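Side-chain contacts in mating-type switching protein swi5 (PDB 3VIQ), which is required for normal mating-type switching and takes part, together with its partner Sfr1, in Rhp51-dependent recombinational DNA repair in fission yeast: residues K63-E68 and V73-R78; D26-A29 and N33-A36. All blocks are in the same frame, centred on the assembly; numbering follows the deposited sequence. Where two conformers were deposited one is given.

The two contacts lie on opposite sides of the chain's centre, about 46 Å apart between centres and about 33 Å between nearest atoms, and they do not touch. Interaction 2 comes first along the chain: it spans the bend where helix 3-29 ends and helix 36-67 is about to begin. Interaction 1 closes the other end of helix 36-67, where the chain turns back and the residues around the start of the short helix 76-79 pack against it. The long second helix thus has a chain reversal or bend at each end, and in an elongated, largely helical subunit both places also lie against the Sfr1 chain.

Interaction 1. Residues K63-E68 and V73-R78; sequences KVAEHE and VELFDR
Arg78 NH1 meets the carboxylate of Glu68 in a salt bridge, 3.3 Å from Glu68 OE1. Its hydrogen bond is weak, with an N-H...O angle of only 121°, while Glu68 OE2 is hardly farther from Arg78 NH1, at 3.5 Å. The carboxylate carbon lies in the guanidinium plane, at its edge, but the two flat groups are turned 60° against each other, far from the coplanar fork of a two-pronged pair. Arg78 gets there with CG anti to its backbone N (chi1 170°) and the chain extended from CG to NE; Glu68 bends at chi2 to meet it.

Beneath this exposed pair lies an apolar contact made by Leu75, whose methyls pack on two neighbouring residues of the helix. Leu75 CD1 rests chiefly on Ala65 CB at 3.5 Å, and Leu75 CD2 comes closest to Val64 CG1, at 3.6 Å. Val64 CG1 is also 3.9 Å from Arg78 NH2, an oblique approach to the guanidinium. The chain reverses here after helix 36-67: a loop, in which Cys70 touches both Ala65 and Leu75, leads to the short, weakly bonded helix 76-79, and Leu75, just before it, folds back on the last turn of the long helix. With an alanine at Leu75, both methyl contacts, to Ala65 and Val64, would go, which is likely to open a gap between the segments, although Val64 would still pack on Leu59 of the Sfr1 chain.

Further back along the long helix, Ile61 also touches Leu75. On the Sfr1 side, Arg78 touches Val58 of the Sfr1 chain and gives its backbone O to a hydrogen bond from Gln54 NE2 of the same partner.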
# COMPACT_ATOMS: atom_id res chain seq x y z
N LYS B 63 5.48 21.00 7.54
CA LYS B 63 4.55 22.07 7.95
C LYS B 63 4.95 22.65 9.33
O LYS B 63 4.97 23.87 9.51
CB LYS B 63 3.08 21.63 7.92
CG LYS B 63 2.57 21.36 6.50
CD LYS B 63 2.27 22.66 5.73
CE LYS B 63 1.98 22.39 4.24
NZ LYS B 63 1.33 23.57 3.58
N VAL B 64 5.30 21.79 10.28
CA VAL B 64 5.79 22.29 11.57
C VAL B 64 7.00 23.19 11.31
O VAL B 64 7.13 24.23 11.94
CB VAL B 64 6.22 21.18 12.54
CG1 VAL B 64 6.73 21.80 13.87
CG2 VAL B 64 5.09 20.18 12.78
N ALA B 65 7.84 22.81 10.36
CA ALA B 65 9.06 23.58 10.08
C ALA B 65 8.74 24.94 9.46
O ALA B 65 9.47 25.91 9.62
CB ALA B 65 10.05 22.78 9.20
N GLU B 66 7.62 25.03 8.78
CA GLU B 66 7.23 26.28 8.17
C GLU B 66 6.85 27.28 9.27
O GLU B 66 7.37 28.40 9.30
CB GLU B 66 6.11 26.07 7.15
CG GLU B 66 5.80 27.32 6.35
CD GLU B 66 7.05 27.91 5.70
OE1 GLU B 66 7.34 27.50 4.56
OE2 GLU B 66 7.72 28.77 6.34
N HIS B 67 6.00 26.84 10.20
CA HIS B 67 5.61 27.65 11.35
C HIS B 67 6.81 28.08 12.20
O HIS B 67 6.78 29.16 12.76
CB HIS B 67 4.61 26.92 12.26
CG HIS B 67 3.33 26.54 11.57
ND1 HIS B 67 2.62 25.41 11.90
CD2 HIS B 67 2.65 27.14 10.56
CE1 HIS B 67 1.56 25.32 11.13
NE2 HIS B 67 1.55 26.36 10.31
N GLU B 68 7.84 27.25 12.31
CA GLU B 68 9.06 27.61 13.06
C GLU B 68 10.16 28.29 12.23
O GLU B 68 11.22 28.57 12.76
CB GLU B 68 9.65 26.38 13.74
CG GLU B 68 8.65 25.65 14.59
CD GLU B 68 9.23 25.10 15.85
OE1 GLU B 68 10.35 24.54 15.81
OE2 GLU B 68 8.57 25.22 16.89
N VAL B 73 15.25 19.56 8.22
CA VAL B 73 16.25 18.75 8.89
C VAL B 73 16.48 19.19 10.34
O VAL B 73 16.80 18.36 11.17
CB VAL B 73 17.62 18.70 8.15
CG1 VAL B 73 17.52 17.86 6.89
CG2 VAL B 73 18.14 20.12 7.87
N GLU B 74 16.26 20.47 10.66
CA GLU B 74 16.50 20.94 12.02
C GLU B 74 15.49 20.34 13.01
O GLU B 74 15.74 20.29 14.22
CB GLU B 74 16.52 22.46 12.06
CG GLU B 74 17.58 23.07 11.12
CD GLU B 74 17.50 24.59 11.03
OE1 GLU B 74 17.31 25.25 12.09
OE2 GLU B 74 17.63 25.14 9.91
N LEU B 75 14.37 19.81 12.51
CA LEU B 75 13.36 19.22 13.41
C LEU B 75 13.41 17.70 13.51
O LEU B 75 12.68 17.08 14.34
CB LEU B 75 11.95 19.66 13.00
CG LEU B 75 11.68 21.16 12.99
CD1 LEU B 75 12.30 21.77 11.75
CD2 LEU B 75 10.18 21.38 13.02
N PHE B 76 14.27 17.08 12.71
CA PHE B 76 14.34 15.60 12.66
C PHE B 76 14.61 14.98 14.02
O PHE B 76 14.00 13.96 14.37
CB PHE B 76 15.37 15.16 11.62
CG PHE B 76 14.87 15.23 10.17
CD1 PHE B 76 13.60 15.76 9.84
CD2 PHE B 76 15.66 14.72 9.13
CE1 PHE B 76 13.15 15.80 8.49
CE2 PHE B 76 15.22 14.75 7.81
CZ PHE B 76 13.96 15.29 7.48
N ASP B 77 15.48 15.59 14.82
CA ASP B 77 15.78 15.00 16.14
C ASP B 77 14.60 15.00 17.08
O ASP B 77 14.35 14.01 17.77
CB ASP B 77 16.95 15.71 16.81
CG ASP B 77 18.26 15.33 16.22
OD1 ASP B 77 18.43 14.14 15.85
OD2 ASP B 77 19.12 16.21 16.11
N ARG B 78 13.89 16.11 17.11
CA ARG B 78 12.67 16.27 17.91
C ARG B 78 11.64 15.19 17.58
O ARG B 78 10.90 14.73 18.46
CB ARG B 78 12.08 17.65 17.62
CG ARG B 78 10.70 17.90 18.18
CD ARG B 78 10.43 19.39 18.26
NE ARG B 78 9.00 19.67 18.15
CZ ARG B 78 8.48 20.80 17.69
NH1 ARG B 78 9.27 21.80 17.28
NH2 ARG B 78 7.17 20.92 17.63

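Interaction 2. Residues D26-A29 and N33-A36; sequences DALA and NRDA
Leu28 CB covers one face of the Arg34 guanidinium, 3.5 Å from its plane and offset toward the rim. Arg34 was deposited in two conformers, and the placement of its end is that of one of them, hence not certain. In it the guanidinium atom nearest to Leu28 CB is Arg34 NH2, at 3.7 Å, and Leu28 CD1 comes within 4.0 Å of Arg34 NH2. The two side chains cross at about a right angle. A bend at chi3 (61°) in the arginine carries its end back over the leucine. Arg34 NH1 passes 3.5 Å from Leu28 O, but no hydrogen bond forms there. The other methyl, Leu28 CD2, turns to the loop backbone and sits 3.6 Å from Arg34 O; Leu28 CD2 and Ala36 CB are more loosely placed, 4.5 Å apart.

These contacts span the break between two long helices: helix 3-29 stops, the chain swings through a loop, and helix 36-67 starts, with Asp35 as its N-cap. Asn33 shapes the approach as an Asx turn, Asn33 OD1 accepting from Asp35 N at 3.2 Å; the donor stands well above the carbonyl plane. Asp35 in turn is the centre of an inverse gamma turn, and its OD1 caps Gln38 N through a weak bond.

Farther out, Gln25 OE1 takes a weak hydrogen bond from Arg34 NH2, and Asn33 ND2 donates to Gln38 OE1. Across the interface, Ala26 of the Sfr1 chain packs on Leu28, and Glu33 of that chain accepts from Asn33 N.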
# COMPACT_ATOMS: atom_id res chain seq x y z
N ASP B 26 13.90 -25.61 -10.06
CA ASP B 26 15.23 -25.04 -9.83
C ASP B 26 15.14 -23.66 -9.19
O ASP B 26 15.95 -23.35 -8.32
CB ASP B 26 16.01 -24.91 -11.13
CG ASP B 26 16.39 -26.25 -11.73
OD1 ASP B 26 16.10 -27.31 -11.13
OD2 ASP B 26 17.00 -26.22 -12.81
N ALA B 27 14.18 -22.82 -9.62
CA ALA B 27 14.09 -21.50 -9.03
C ALA B 27 13.67 -21.59 -7.57
O ALA B 27 14.26 -20.93 -6.73
CB ALA B 27 13.18 -20.59 -9.82
N LEU B 28 12.70 -22.44 -7.25
CA LEU B 28 12.24 -22.61 -5.87
C LEU B 28 13.31 -23.16 -4.95
O LEU B 28 13.30 -22.89 -3.74
CB LEU B 28 11.03 -23.53 -5.82
CG LEU B 28 9.77 -22.95 -6.47
CD1 LEU B 28 8.62 -23.96 -6.42
CD2 LEU B 28 9.38 -21.61 -5.81
N ALA B 29 14.22 -23.95 -5.52
CA ALA B 29 15.30 -24.54 -4.76
C ALA B 29 16.25 -23.51 -4.24
O ALA B 29 16.89 -23.76 -3.25
CB ALA B 29 16.08 -25.61 -5.60
N ASN B 33 12.53 -19.82 1.66
CA ASN B 33 11.12 -20.12 1.83
C ASN B 33 10.51 -20.43 0.44
O ASN B 33 10.56 -19.62 -0.46
CB ASN B 33 10.45 -18.93 2.52
CG ASN B 33 8.96 -19.11 2.67
OD1 ASN B 33 8.44 -20.21 2.54
ND2 ASN B 33 8.24 -18.00 2.92
N ARG B 34 9.94 -21.62 0.28
CA ARG B 34 9.45 -22.03 -1.04
C ARG B 34 8.13 -21.35 -1.42
O ARG B 34 7.79 -21.28 -2.60
CB ARG B 34 9.39 -23.56 -1.12
CG ARG B 34 10.79 -24.21 -1.00
CD ARG B 34 10.78 -25.74 -1.07
NE ARG B 34 10.25 -26.24 -2.34
CZ ARG B 34 10.99 -26.49 -3.43
NH1 ARG B 34 12.30 -26.26 -3.42
NH2 ARG B 34 10.40 -26.95 -4.53
N ASP B 35 7.42 -20.80 -0.44
CA ASP B 35 6.23 -20.00 -0.72
C ASP B 35 6.63 -18.60 -1.23
O ASP B 35 6.55 -17.63 -0.49
CB ASP B 35 5.37 -19.86 0.55
CG ASP B 35 3.98 -19.29 0.25
OD1 ASP B 35 3.73 -18.82 -0.87
OD2 ASP B 35 3.12 -19.33 1.16
N ALA B 36 7.02 -18.52 -2.51
CA ALA B 36 7.54 -17.30 -3.09
C ALA B 36 6.51 -16.19 -3.11
O ALA B 36 6.86 -15.02 -3.03
CB ALA B 36 8.06 -17.55 -4.52